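Local coordinates for protein 2-Keto-3-deoxy-(6-phospho-)gluconate aldolase (Thermoproteus tenax, PDB 2R91) that is an aldolase of the dihydrodipicolinate synthetase family, with a TIM-barrel fold, and assembles from four copies of one chain, at residues L159-L163 against A184-L190; Y200-L205 against L227-V231; A5-T9 against F21-V25; R66-A72 against A91-L97; K153-L159 against Y175-L181. One frame throughout, in Å; residues are numbered along the deposited sequence.

In the fold
From the N terminus, contact 3 closes first. It folds helix 18-30 back on the end of strand 2-6. Contact 4 follows and pairs strands 67-70 and 93-96 across one beta-alpha-beta unit. Contact 5 then opens at K153 and pairs strands 149-154 and 173-176. Contact 1 opens before contact 5 has closed and closes after it, so these two cross. They share L159 and are joined by T162 and H161 bonding to D154. Contact 2 comes last and joins helices 202-213 and 217-237. It touches contact 1 through F186 and contact 5 through L227. Contacts 3, 4 and 5 all reach the barrel sheet, while contacts 1 and 2 join helices around it.

Contact 1. Residues L159-L163 against A184-L190; sequences LAHTL and ASFAVRL
In the outer helical layer of the TIM barrel, L159, T162 and L163 of helix 159-168 pack on A184, V188 and L190 around the end of helix 182-187. The contact is buried and mainly aliphatic. L159 makes the largest share of the contact. Its CG lies anti to the backbone N (chi1 -170°), which carries both methyls to the other segment. L159 CD2 is 3.8 Å from A184 CB. The same methyl meets V188 tip to tip, with L159 CD2 4.1 Å from V188 CG1. The other methyl, CD1, slides past L190 CD1, the two side chains running in opposite directions. L190 is crossed at about a right angle by two more side chains. T162 CG2 comes within 3.7 Å of L190 CD1, and L163 CD2 within 3.9 Å of L190 CD2. A Schellman motif ends helix 182-187. R189 has positive phi, and R189 N and L190 N bond back to F186 O and S185 O. The hydroxyls bond outside the contact, T162 OG1 to D154 OD2 and S185 OG to L181 O. T162 also rests on V174 of strand 173-176, S185 on V193 of strand 192-193, and V188 on F183 of the second subunit.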
# COMPACT_ATOMS: atom_id res chain seq x y z
N LEU A 159 13.70 -10.42 1.31
CA LEU A 159 14.69 -11.28 1.94
C LEU A 159 15.39 -10.57 3.11
O LEU A 159 15.74 -11.20 4.11
CB LEU A 159 15.73 -11.75 0.91
CG LEU A 159 16.68 -12.85 1.39
CD1 LEU A 159 15.88 -14.13 1.78
CD2 LEU A 159 17.72 -13.19 0.24
N ALA A 160 15.57 -9.26 2.99
CA ALA A 160 16.20 -8.50 4.08
C ALA A 160 15.34 -8.53 5.35
O ALA A 160 15.85 -8.60 6.43
CB ALA A 160 16.43 -7.06 3.65
N HIS A 161 14.03 -8.46 5.19
CA HIS A 161 13.11 -8.54 6.35
C HIS A 161 13.37 -9.87 7.07
O HIS A 161 13.50 -9.93 8.31
CB HIS A 161 11.66 -8.41 5.81
CG HIS A 161 10.62 -8.32 6.89
ND1 HIS A 161 10.13 -9.43 7.54
CD2 HIS A 161 9.99 -7.25 7.44
CE1 HIS A 161 9.23 -9.06 8.44
NE2 HIS A 161 9.12 -7.74 8.40
N THR A 162 13.49 -10.95 6.30
CA THR A 162 13.74 -12.28 6.88
C THR A 162 15.11 -12.37 7.55
O THR A 162 15.23 -12.87 8.69
CB THR A 162 13.58 -13.39 5.83
OG1 THR A 162 12.33 -13.24 5.17
CG2 THR A 162 13.64 -14.80 6.47
N LEU A 163 16.14 -11.90 6.84
CA LEU A 163 17.49 -11.89 7.39
C LEU A 163 17.55 -11.13 8.70
O LEU A 163 18.28 -11.49 9.60
CB LEU A 163 18.49 -11.27 6.36
CG LEU A 163 19.00 -12.25 5.29
CD1 LEU A 163 19.56 -11.50 4.06
CD2 LEU A 163 20.06 -13.20 5.89
N ALA A 184 17.70 -18.06 -3.17
CA ALA A 184 18.28 -16.99 -2.38
C ALA A 184 18.42 -17.32 -0.89
O ALA A 184 19.45 -17.00 -0.26
CB ALA A 184 17.48 -15.71 -2.57
N SER A 185 17.40 -17.94 -0.31
CA SER A 185 17.48 -18.38 1.11
C SER A 185 18.65 -19.32 1.39
O SER A 185 19.34 -19.17 2.38
CB SER A 185 16.17 -19.09 1.50
OG SER A 185 15.08 -18.20 1.37
N PHE A 186 18.84 -20.34 0.57
CA PHE A 186 20.01 -21.22 0.75
C PHE A 186 21.34 -20.46 0.54
O PHE A 186 22.31 -20.63 1.30
CB PHE A 186 19.91 -22.42 -0.17
CG PHE A 186 18.77 -23.36 0.18
CD1 PHE A 186 18.56 -23.77 1.51
CD2 PHE A 186 17.94 -23.86 -0.81
CE1 PHE A 186 17.49 -24.66 1.82
CE2 PHE A 186 16.88 -24.73 -0.51
CZ PHE A 186 16.67 -25.13 0.81
N ALA A 187 21.36 -19.61 -0.48
CA ALA A 187 22.55 -18.78 -0.78
C ALA A 187 22.99 -17.90 0.39
O ALA A 187 24.20 -17.70 0.65
CB ALA A 187 22.28 -17.95 -2.01
N VAL A 188 22.02 -17.35 1.12
CA VAL A 188 22.38 -16.49 2.24
C VAL A 188 22.44 -17.28 3.55
O VAL A 188 22.68 -16.70 4.61
CB VAL A 188 21.47 -15.23 2.39
CG1 VAL A 188 21.52 -14.34 1.14
CG2 VAL A 188 20.00 -15.61 2.77
N ARG A 189 22.27 -18.59 3.45
CA ARG A 189 22.29 -19.47 4.64
C ARG A 189 21.29 -19.10 5.74
O ARG A 189 21.64 -18.96 6.93
CB ARG A 189 23.73 -19.64 5.21
CG ARG A 189 24.70 -20.11 4.14
CD ARG A 189 25.96 -20.77 4.70
NE ARG A 189 26.75 -21.35 3.61
CZ ARG A 189 28.05 -21.66 3.69
NH1 ARG A 189 28.72 -21.46 4.83
NH2 ARG A 189 28.67 -22.19 2.64
N LEU A 190 20.04 -18.93 5.33
CA LEU A 190 18.94 -18.99 6.29
C LEU A 190 18.96 -20.43 6.82
O LEU A 190 19.63 -21.29 6.26
CB LEU A 190 17.61 -18.68 5.61
CG LEU A 190 17.43 -17.21 5.17
CD1 LEU A 190 16.01 -17.05 4.70
CD2 LEU A 190 17.73 -16.26 6.34

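Contact 2. Residues Y200-L205 against L227-V231; sequences YLPELL and LDEIV
L201 and I230 make one of the aliphatic contacts of this buried interface. They point at each other tip to tip, with L201 CD1 3.7 Å from I230 CD1. L227 makes most of the rest. Its CG is anti to the backbone N and chi2 is 56°, which sends the two methyls to different partners. L227 CD2 lies 4.0 Å from L205 CD2, the two side chains crossing at a slant. L227 CB faces both branches of L204, 4.2 Å from L204 CD1 and from L204 CD2. L227 CD1 turns to the ring of Y200.

Helix 202-213 follows the eighth strand of the TIM barrel, and L201 is its N-cap residue. Helix 217-237 belongs to the helices that come after the barrel.

The contacts of the Y200 ring across the interface are oblique. Y200 CE1 is 4.1 Å from I230 CG2, the side chains sliding past each other in opposite directions. Y200 and L227 cross at about a right angle, with Y200 CE1 4.2 Å from L227 CD1. Within its own segment, L201 CD1 lies at the ring edge, in plane.

The polar end of Y200 touches carbon here. Y200 OH is 3.5 Å from V231 CG2, but its hydrogen bond goes to Y239 OH. Q251 NE2 of helix 239-251 bonds to both Y200 O and E203 OE1.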
# COMPACT_ATOMS: atom_id res chain seq x y z
N TYR A 200 4.67 -30.20 -4.27
CA TYR A 200 4.58 -30.78 -5.61
C TYR A 200 5.91 -31.06 -6.27
O TYR A 200 5.98 -31.92 -7.14
CB TYR A 200 3.67 -29.95 -6.53
CG TYR A 200 3.94 -28.44 -6.55
CD1 TYR A 200 4.85 -27.88 -7.45
CD2 TYR A 200 3.21 -27.57 -5.74
CE1 TYR A 200 5.06 -26.48 -7.49
CE2 TYR A 200 3.40 -26.19 -5.77
CZ TYR A 200 4.33 -25.65 -6.67
OH TYR A 200 4.53 -24.29 -6.69
N LEU A 201 6.96 -30.34 -5.88
CA LEU A 201 8.30 -30.54 -6.44
C LEU A 201 9.41 -30.52 -5.40
O LEU A 201 10.38 -29.76 -5.53
CB LEU A 201 8.60 -29.51 -7.58
CG LEU A 201 7.92 -29.87 -8.89
CD1 LEU A 201 7.87 -28.65 -9.86
CD2 LEU A 201 8.63 -31.09 -9.53
N PRO A 202 9.29 -31.38 -4.37
CA PRO A 202 10.34 -31.42 -3.35
C PRO A 202 11.70 -31.74 -3.97
O PRO A 202 12.71 -31.26 -3.49
CB PRO A 202 9.88 -32.60 -2.43
CG PRO A 202 8.94 -33.44 -3.28
CD PRO A 202 8.21 -32.36 -4.11
N GLU A 203 11.71 -32.58 -5.01
CA GLU A 203 12.99 -32.96 -5.63
C GLU A 203 13.65 -31.77 -6.31
O GLU A 203 14.86 -31.72 -6.41
CB GLU A 203 12.83 -34.14 -6.59
CG GLU A 203 11.87 -33.94 -7.78
CD GLU A 203 10.39 -34.29 -7.46
OE1 GLU A 203 9.81 -33.69 -6.57
OE2 GLU A 203 9.81 -35.18 -8.11
N LEU A 204 12.85 -30.81 -6.78
CA LEU A 204 13.40 -29.55 -7.33
C LEU A 204 14.04 -28.70 -6.23
O LEU A 204 15.13 -28.13 -6.42
CB LEU A 204 12.32 -28.78 -8.09
CG LEU A 204 12.72 -27.55 -8.96
CD1 LEU A 204 11.60 -27.11 -9.87
CD2 LEU A 204 13.08 -26.36 -8.11
N LEU A 205 13.38 -28.59 -5.08
CA LEU A 205 13.93 -27.80 -3.99
C LEU A 205 15.23 -28.42 -3.50
O LEU A 205 16.17 -27.72 -3.16
CB LEU A 205 12.93 -27.68 -2.81
CG LEU A 205 11.54 -27.10 -3.10
CD1 LEU A 205 10.86 -26.73 -1.76
CD2 LEU A 205 11.62 -25.86 -4.02
N LEU A 227 10.94 -23.13 -11.54
CA LEU A 227 9.91 -23.11 -10.48
C LEU A 227 9.02 -21.86 -10.57
O LEU A 227 7.78 -21.96 -10.48
CB LEU A 227 10.57 -23.16 -9.10
CG LEU A 227 9.60 -23.03 -7.88
CD1 LEU A 227 8.49 -24.11 -7.95
CD2 LEU A 227 10.36 -23.08 -6.55
N ASP A 228 9.64 -20.68 -10.74
CA ASP A 228 8.89 -19.42 -10.89
C ASP A 228 7.84 -19.49 -12.02
O ASP A 228 6.72 -19.02 -11.87
CB ASP A 228 9.85 -18.24 -11.12
CG ASP A 228 10.75 -17.99 -9.93
OD1 ASP A 228 10.37 -18.41 -8.80
OD2 ASP A 228 11.82 -17.36 -10.11
N GLU A 229 8.21 -20.10 -13.15
CA GLU A 229 7.30 -20.21 -14.29
C GLU A 229 6.10 -21.06 -13.91
O GLU A 229 4.98 -20.79 -14.32
CB GLU A 229 7.99 -20.90 -15.45
CG GLU A 229 9.12 -20.09 -16.07
CD GLU A 229 9.84 -20.85 -17.21
OE1 GLU A 229 9.27 -21.86 -17.76
OE2 GLU A 229 10.97 -20.42 -17.55
N ILE A 230 6.35 -22.11 -13.14
CA ILE A 230 5.27 -23.02 -12.71
C ILE A 230 4.35 -22.30 -11.73
O ILE A 230 3.14 -22.31 -11.89
CB ILE A 230 5.87 -24.32 -12.11
CG1 ILE A 230 6.51 -25.18 -13.22
CG2 ILE A 230 4.77 -25.13 -11.36
CD1 ILE A 230 7.51 -26.26 -12.70
N VAL A 231 4.93 -21.67 -10.72
CA VAL A 231 4.16 -20.83 -9.79
C VAL A 231 3.30 -19.75 -10.50
O VAL A 231 2.10 -19.56 -10.18
CB VAL A 231 5.11 -20.16 -8.78
CG1 VAL A 231 4.38 -19.15 -7.89
CG2 VAL A 231 5.80 -21.26 -7.92

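Contact 3. Residues A5-T9 against F21-V25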
# COMPACT_ATOMS: atom_id res chain seq x y z
N ALA A 5 8.01 -28.48 4.48
CA ALA A 5 6.83 -28.42 3.65
C ALA A 5 5.61 -27.88 4.43
O ALA A 5 5.20 -28.50 5.40
CB ALA A 5 6.52 -29.78 3.09
N PRO A 6 5.03 -26.74 3.98
CA PRO A 6 3.75 -26.28 4.53
C PRO A 6 2.73 -27.12 3.79
O PRO A 6 2.25 -26.77 2.69
CB PRO A 6 3.72 -24.78 4.16
CG PRO A 6 4.47 -24.74 2.78
CD PRO A 6 5.51 -25.88 2.85
N VAL A 7 2.44 -28.29 4.36
CA VAL A 7 1.72 -29.34 3.68
C VAL A 7 0.26 -28.99 3.44
O VAL A 7 -0.38 -28.31 4.27
CB VAL A 7 1.88 -30.68 4.46
CG1 VAL A 7 1.10 -30.62 5.81
CG2 VAL A 7 1.47 -31.87 3.59
N ILE A 8 -0.26 -29.41 2.28
CA ILE A 8 -1.68 -29.25 2.00
C ILE A 8 -2.53 -30.11 2.95
O ILE A 8 -2.11 -31.19 3.36
CB ILE A 8 -2.04 -29.63 0.53
CG1 ILE A 8 -1.47 -31.01 0.17
CG2 ILE A 8 -1.52 -28.53 -0.46
CD1 ILE A 8 -1.93 -31.57 -1.18
N THR A 9 -3.74 -29.64 3.23
CA THR A 9 -4.71 -30.39 3.98
C THR A 9 -5.65 -31.06 2.95
O THR A 9 -6.35 -30.39 2.20
CB THR A 9 -5.48 -29.43 4.89
OG1 THR A 9 -4.56 -28.80 5.81
CG2 THR A 9 -6.57 -30.17 5.65
N PHE A 21 -3.60 -37.92 2.94
CA PHE A 21 -2.60 -37.09 3.63
C PHE A 21 -1.31 -37.84 3.95
O PHE A 21 -0.20 -37.33 3.72
CB PHE A 21 -3.22 -36.49 4.89
CG PHE A 21 -2.34 -35.53 5.62
CD1 PHE A 21 -2.26 -34.19 5.23
CD2 PHE A 21 -1.56 -35.95 6.70
CE1 PHE A 21 -1.43 -33.30 5.89
CE2 PHE A 21 -0.73 -35.07 7.37
CZ PHE A 21 -0.67 -33.72 6.96
N ALA A 22 -1.45 -39.05 4.48
CA ALA A 22 -0.32 -39.88 4.86
C ALA A 22 0.50 -40.31 3.66
O ALA A 22 1.70 -40.33 3.75
CB ALA A 22 -0.80 -41.17 5.63
N ASN A 23 -0.16 -40.70 2.58
CA ASN A 23 0.54 -41.09 1.37
C ASN A 23 1.38 -39.90 0.89
O ASN A 23 2.56 -40.05 0.59
CB ASN A 23 -0.45 -41.50 0.28
CG ASN A 23 0.22 -41.79 -1.07
OD1 ASN A 23 0.89 -42.82 -1.23
ND2 ASN A 23 0.04 -40.89 -2.04
N HIS A 24 0.74 -38.73 0.84
CA HIS A 24 1.41 -37.49 0.36
C HIS A 24 2.60 -37.14 1.26
O HIS A 24 3.70 -36.94 0.80
CB HIS A 24 0.40 -36.33 0.34
CG HIS A 24 1.00 -35.01 -0.07
ND1 HIS A 24 1.65 -34.83 -1.27
CD2 HIS A 24 1.04 -33.80 0.56
CE1 HIS A 24 2.07 -33.57 -1.36
NE2 HIS A 24 1.71 -32.93 -0.27
N VAL A 25 2.40 -37.11 2.58
CA VAL A 25 3.51 -36.80 3.47
C VAL A 25 4.69 -37.78 3.34
O VAL A 25 5.86 -37.38 3.32
CB VAL A 25 3.05 -36.74 4.93
CG1 VAL A 25 4.26 -36.79 5.86
CG2 VAL A 25 2.20 -35.46 5.19
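V7 points at helix 18-30 and puts its two methyls against two different rings. V7 CG1 lies near the plane of the F21 ring, at its edge, 3.7 Å from F21 CE1. The side chains of V7 and F21 cross at about a right angle. V7 CG2 meets the edge of the H24 ring instead, 3.6 Å from H24 CD2. Here the two side chains run past each other in opposite directions. V7 CG2 also reaches V25 CG2 at 4.0 Å. Chi1 of V7 (70°) holds CG1 between the backbone N and the carbonyl carbon and leaves CG2 anti to the N.

I8 takes a face of H24. The two side chains cross at about a right angle, and I8 CD1 makes a CH-pi contact 4.3 Å from the centroid of the H24 ring, 25° off the ring normal and shifted toward the rim.

Residues 5-9 run from the first strand of the TIM barrel into the loop after it, and 21-25 lie on the first long helix. P6 is the centre of an inverse gamma turn.

V25 CG2, of the same helix, lies over one face of F21, 3.6 Å above the plane and shifted toward the rim. I8 O lies at the F21 edge, in plane, 3.4 Å from F21 CE1. This carbonyl oxygen is buried and has no hydrogen-bond partner in the model. The H24 ring is held at both nitrogens, ND1 by Y253 OH and NE2 by N199 OD1. N199 OD1 also accepts from I8 N, linking the segments.

Contact 4. Residues R66-A72 against A91-L97; sequences RVIVQVA and AEAVASL
I68, V69 and Q70 pair in parallel with A93, V94 and A95, the third and fourth strands of the TIM barrel. They are the two strands of a beta-alpha-beta unit whose crossover is helix 76-88. The strand axes cross at -30°.

Backbone bonds run in alternation along the pair. E92 N donates to V67 O, V69 N to A93 O, A95 N to V69 O and V71 N to A95 O. The V69 N to A93 O bond is the longest of these, at 3.3 Å. The CA atoms of I68, V94 and Q70 add CA-H...O contacts.

Side chains divide between the two faces of the sheet. I68, A93, Q70 and A95 point into the barrel, where F37 and F126 also lie. I68 CG1 is 3.9 Å from A93 CB, and I68 CG2 is 4.0 Å from A95 CB. V69 and V94 point outward, onto A86 of helix 76-88.

One salt bridge closes the N-terminal end. R66 bends at chi3 (58°) and grips E92 side-on. R66 NE bonds to E92 OE1 at 2.9 Å and R66 NH2 to E92 OE2 at 2.8 Å. The two groups are nearly coplanar. R66 NH2 has a second acid partner, E2 OE2.

At the other end, the bent side chain of Q70 carries its amide oxygen to two backbone N-H groups. A72 N reaches Q70 OE1 at 3.1 Å, tilted from the carbonyl plane. L97 N reaches Q70 OE1 at 3.2 Å, in that plane and on a lone pair, with a C=O...N angle of 124°.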
# COMPACT_ATOMS: atom_id res chain seq x y z
N ARG A 66 9.38 -35.35 12.01
CA ARG A 66 9.61 -33.95 12.42
C ARG A 66 8.43 -33.08 11.96
O ARG A 66 8.20 -32.90 10.76
CB ARG A 66 10.91 -33.41 11.82
CG ARG A 66 12.16 -34.20 12.21
CD ARG A 66 13.47 -33.53 11.76
NE ARG A 66 13.55 -32.21 12.34
CZ ARG A 66 14.38 -31.25 11.95
NH1 ARG A 66 15.23 -31.49 10.97
NH2 ARG A 66 14.35 -30.07 12.56
N VAL A 67 7.71 -32.52 12.93
CA VAL A 67 6.43 -31.84 12.65
C VAL A 67 6.36 -30.55 13.44
O VAL A 67 6.65 -30.52 14.65
CB VAL A 67 5.20 -32.75 13.02
CG1 VAL A 67 3.90 -31.99 12.90
CG2 VAL A 67 5.14 -34.00 12.15
N ILE A 68 6.01 -29.46 12.75
CA ILE A 68 5.68 -28.22 13.44
C ILE A 68 4.21 -27.93 13.16
O ILE A 68 3.77 -28.02 12.01
CB ILE A 68 6.55 -27.02 12.94
CG1 ILE A 68 8.03 -27.27 13.22
CG2 ILE A 68 6.06 -25.67 13.52
CD1 ILE A 68 8.99 -26.18 12.54
N VAL A 69 3.44 -27.59 14.19
CA VAL A 69 2.02 -27.34 14.03
C VAL A 69 1.70 -25.84 14.18
O VAL A 69 2.09 -25.20 15.16
CB VAL A 69 1.14 -28.20 15.03
CG1 VAL A 69 -0.35 -27.98 14.80
CG2 VAL A 69 1.49 -29.70 14.91
N GLN A 70 1.01 -25.31 13.17
CA GLN A 70 0.49 -23.93 13.14
C GLN A 70 -0.80 -23.89 13.97
O GLN A 70 -1.74 -24.60 13.65
CB GLN A 70 0.10 -23.53 11.68
CG GLN A 70 -1.12 -22.45 11.62
CD GLN A 70 -0.43 -21.33 12.04
OE1 GLN A 70 -0.86 -20.46 12.78
NE2 GLN A 70 0.85 -21.47 11.72
N VAL A 71 -0.85 -23.04 15.00
CA VAL A 71 -1.96 -23.12 15.97
C VAL A 71 -2.94 -21.92 16.03
O VAL A 71 -3.89 -21.91 16.83
CB VAL A 71 -1.41 -23.43 17.39
CG1 VAL A 71 -0.59 -24.72 17.39
CG2 VAL A 71 -0.58 -22.23 17.94
N ALA A 72 -2.73 -20.90 15.19
CA ALA A 72 -3.49 -19.66 15.37
C ALA A 72 -5.00 -19.88 15.32
O ALA A 72 -5.50 -20.66 14.52
CB ALA A 72 -3.12 -18.62 14.33
N ALA A 91 5.09 -33.05 18.48
CA ALA A 91 5.50 -31.97 17.57
C ALA A 91 6.79 -31.41 18.09
O ALA A 91 6.95 -31.21 19.31
CB ALA A 91 4.44 -30.86 17.53
N GLU A 92 7.71 -31.08 17.20
CA GLU A 92 8.97 -30.56 17.68
C GLU A 92 8.86 -29.06 18.02
O GLU A 92 9.65 -28.52 18.80
CB GLU A 92 10.11 -30.90 16.70
CG GLU A 92 10.30 -29.97 15.56
CD GLU A 92 11.57 -30.33 14.74
OE1 GLU A 92 11.94 -31.53 14.64
OE2 GLU A 92 12.17 -29.38 14.19
N ALA A 93 7.84 -28.41 17.47
CA ALA A 93 7.62 -27.00 17.76
C ALA A 93 6.17 -26.66 17.42
O ALA A 93 5.51 -27.41 16.71
CB ALA A 93 8.59 -26.10 16.92
N VAL A 94 5.67 -25.53 17.91
CA VAL A 94 4.41 -24.99 17.37
C VAL A 94 4.70 -23.62 16.77
O VAL A 94 5.68 -22.98 17.15
CB VAL A 94 3.32 -24.82 18.45
CG1 VAL A 94 2.86 -26.23 18.95
CG2 VAL A 94 3.84 -23.98 19.61
N ALA A 95 3.86 -23.17 15.83
CA ALA A 95 4.02 -21.85 15.24
C ALA A 95 2.69 -21.14 15.31
O ALA A 95 1.65 -21.79 15.39
CB ALA A 95 4.47 -21.97 13.78
N SER A 96 2.70 -19.81 15.26
CA SER A 96 1.45 -19.07 15.10
C SER A 96 1.60 -17.84 14.22
O SER A 96 2.58 -17.08 14.36
CB SER A 96 0.84 -18.64 16.47
OG SER A 96 -0.46 -18.11 16.26
N LEU A 97 0.64 -17.64 13.34
CA LEU A 97 0.38 -16.33 12.77
C LEU A 97 0.15 -15.38 13.93
O LEU A 97 -0.34 -15.80 14.99
CB LEU A 97 -0.90 -16.38 11.93
CG LEU A 97 -0.88 -17.26 10.66
CD1 LEU A 97 -2.29 -17.54 10.13
CD2 LEU A 97 -0.04 -16.59 9.54

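Contact 5. Residues K153-L159 against Y175-L181. With SO4 (sulfate ion), chain E.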
# COMPACT_ATOMS: atom_id res chain seq x y z
N LYS A 153 9.07 -18.21 10.67
CA LYS A 153 8.81 -18.50 9.26
C LYS A 153 8.27 -17.22 8.70
O LYS A 153 7.23 -16.75 9.16
CB LYS A 153 7.77 -19.60 9.08
CG LYS A 153 7.26 -19.72 7.58
CD LYS A 153 6.03 -20.65 7.47
CE LYS A 153 5.43 -20.91 6.05
NZ LYS A 153 5.80 -19.98 4.92
N ASP A 154 8.98 -16.63 7.73
CA ASP A 154 8.62 -15.32 7.19
C ASP A 154 8.21 -15.52 5.73
O ASP A 154 9.06 -15.75 4.84
CB ASP A 154 9.81 -14.35 7.34
CG ASP A 154 9.45 -12.87 7.08
OD1 ASP A 154 8.28 -12.48 7.26
OD2 ASP A 154 10.36 -12.09 6.67
N THR A 155 6.90 -15.54 5.49
CA THR A 155 6.39 -15.71 4.13
C THR A 155 6.31 -14.29 3.59
O THR A 155 5.37 -13.56 3.86
CB THR A 155 5.02 -16.47 4.06
OG1 THR A 155 5.23 -17.82 4.50
CG2 THR A 155 4.54 -16.55 2.61
N ASN A 156 7.35 -13.91 2.85
CA ASN A 156 7.65 -12.50 2.63
C ASN A 156 8.57 -12.36 1.41
O ASN A 156 9.57 -13.09 1.33
CB ASN A 156 8.37 -11.98 3.87
CG ASN A 156 8.33 -10.46 3.99
OD1 ASN A 156 8.52 -9.73 3.01
ND2 ASN A 156 8.03 -9.98 5.19
N GLU A 157 8.26 -11.44 0.50
CA GLU A 157 9.12 -11.20 -0.67
C GLU A 157 10.40 -10.45 -0.31
O GLU A 157 11.36 -10.44 -1.09
CB GLU A 157 8.38 -10.42 -1.77
CG GLU A 157 7.20 -11.15 -2.42
CD GLU A 157 7.56 -12.42 -3.21
OE1 GLU A 157 8.66 -12.52 -3.84
OE2 GLU A 157 6.69 -13.32 -3.23
N SER A 158 10.42 -9.81 0.86
CA SER A 158 11.62 -9.07 1.26
C SER A 158 12.65 -9.97 2.01
O SER A 158 12.48 -10.27 3.19
CB SER A 158 11.23 -7.85 2.09
OG SER A 158 12.36 -7.28 2.72
N LEU A 159 13.70 -10.42 1.31
CA LEU A 159 14.69 -11.28 1.94
C LEU A 159 15.39 -10.57 3.11
O LEU A 159 15.74 -11.20 4.11
CB LEU A 159 15.73 -11.75 0.91
CG LEU A 159 16.68 -12.85 1.39
CD1 LEU A 159 15.88 -14.13 1.78
CD2 LEU A 159 17.72 -13.19 0.24
N TYR A 175 13.45 -19.13 8.63
CA TYR A 175 13.08 -19.70 7.33
C TYR A 175 12.31 -18.66 6.52
O TYR A 175 11.52 -17.88 7.08
CB TYR A 175 12.11 -20.88 7.53
CG TYR A 175 12.68 -21.95 8.41
CD1 TYR A 175 13.31 -23.07 7.86
CD2 TYR A 175 12.66 -21.83 9.79
CE1 TYR A 175 13.89 -24.04 8.66
CE2 TYR A 175 13.22 -22.81 10.60
CZ TYR A 175 13.82 -23.91 10.02
OH TYR A 175 14.37 -24.88 10.82
N ASN A 176 12.54 -18.64 5.22
CA ASN A 176 11.72 -17.80 4.35
C ASN A 176 10.69 -18.66 3.64
O ASN A 176 10.99 -19.80 3.23
CB ASN A 176 12.60 -16.99 3.36
CG ASN A 176 11.76 -16.16 2.41
OD1 ASN A 176 11.27 -16.67 1.43
ND2 ASN A 176 11.55 -14.89 2.74
N GLY A 177 9.47 -18.13 3.48
CA GLY A 177 8.35 -18.94 2.97
C GLY A 177 7.94 -18.64 1.52
O GLY A 177 6.97 -19.19 1.01
N SER A 178 8.69 -17.77 0.85
CA SER A 178 8.38 -17.41 -0.54
C SER A 178 9.00 -18.41 -1.54
O SER A 178 10.21 -18.68 -1.48
CB SER A 178 8.81 -15.96 -0.83
OG SER A 178 8.64 -15.66 -2.22
N ASP A 179 8.18 -19.00 -2.40
CA ASP A 179 8.70 -19.92 -3.44
C ASP A 179 9.74 -19.23 -4.36
O ASP A 179 10.63 -19.89 -4.90
CB ASP A 179 7.56 -20.40 -4.30
CG ASP A 179 6.68 -21.43 -3.58
OD1 ASP A 179 7.15 -22.54 -3.34
OD2 ASP A 179 5.56 -21.08 -3.25
N SER A 180 9.60 -17.92 -4.53
CA SER A 180 10.52 -17.19 -5.41
C SER A 180 11.88 -16.96 -4.76
O SER A 180 12.82 -16.48 -5.43
CB SER A 180 9.88 -15.85 -5.77
OG SER A 180 9.95 -15.04 -4.61
N LEU A 181 12.01 -17.29 -3.47
CA LEU A 181 13.26 -17.06 -2.71
C LEU A 181 13.96 -18.33 -2.19
O LEU A 181 14.82 -18.24 -1.29
CB LEU A 181 13.05 -16.06 -1.56
CG LEU A 181 12.71 -14.61 -1.94
CD1 LEU A 181 12.32 -13.77 -0.72
CD2 LEU A 181 13.94 -13.98 -2.71
S SO4 E . 2.73 -20.88 3.42
O1 SO4 E . 3.04 -19.65 4.18
O2 SO4 E . 4.04 -21.34 2.91
O3 SO4 E . 1.94 -21.90 4.08
O4 SO4 E . 1.86 -20.59 2.24
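The amide of N176 and the carboxylate of E157 are the flat groups that bridge the segments. N176 ND2 donates to N156 O at 3.0 Å. The bond is nearly straight (168°), and N156 O lies close to the N176 amide plane. N176 ND2 also bonds to T162 OG1. At the amide oxygen, S178 N comes to N176 OD1 from above the carbonyl plane, an Asx turn. N156 makes a second Asx turn, with S158 N bonding to its OD1. E157 bends at chi2 (-65°), which brings its carboxylate to S178 and S180. S180 OG donates to E157 OE1 at 2.9 Å, on the syn side, 20° out of plane. L181 CD1 lies 3.5 Å from both N156 O and E157 O.

The backbones pair in parallel. D154 N bonds to Y175 O, and G177 N to D154 O at 2.8 Å. A sulfate ion lies near K153 NZ and T155 OG1. Those two atoms are modelled too close together, so their bonds to it are doubtful. Y128 OH and T42 OG1 also bind it. The segments leave strands six and seven at their C-terminal ends, the mouth of the barrel, where TIM-barrel enzymes have their active sites.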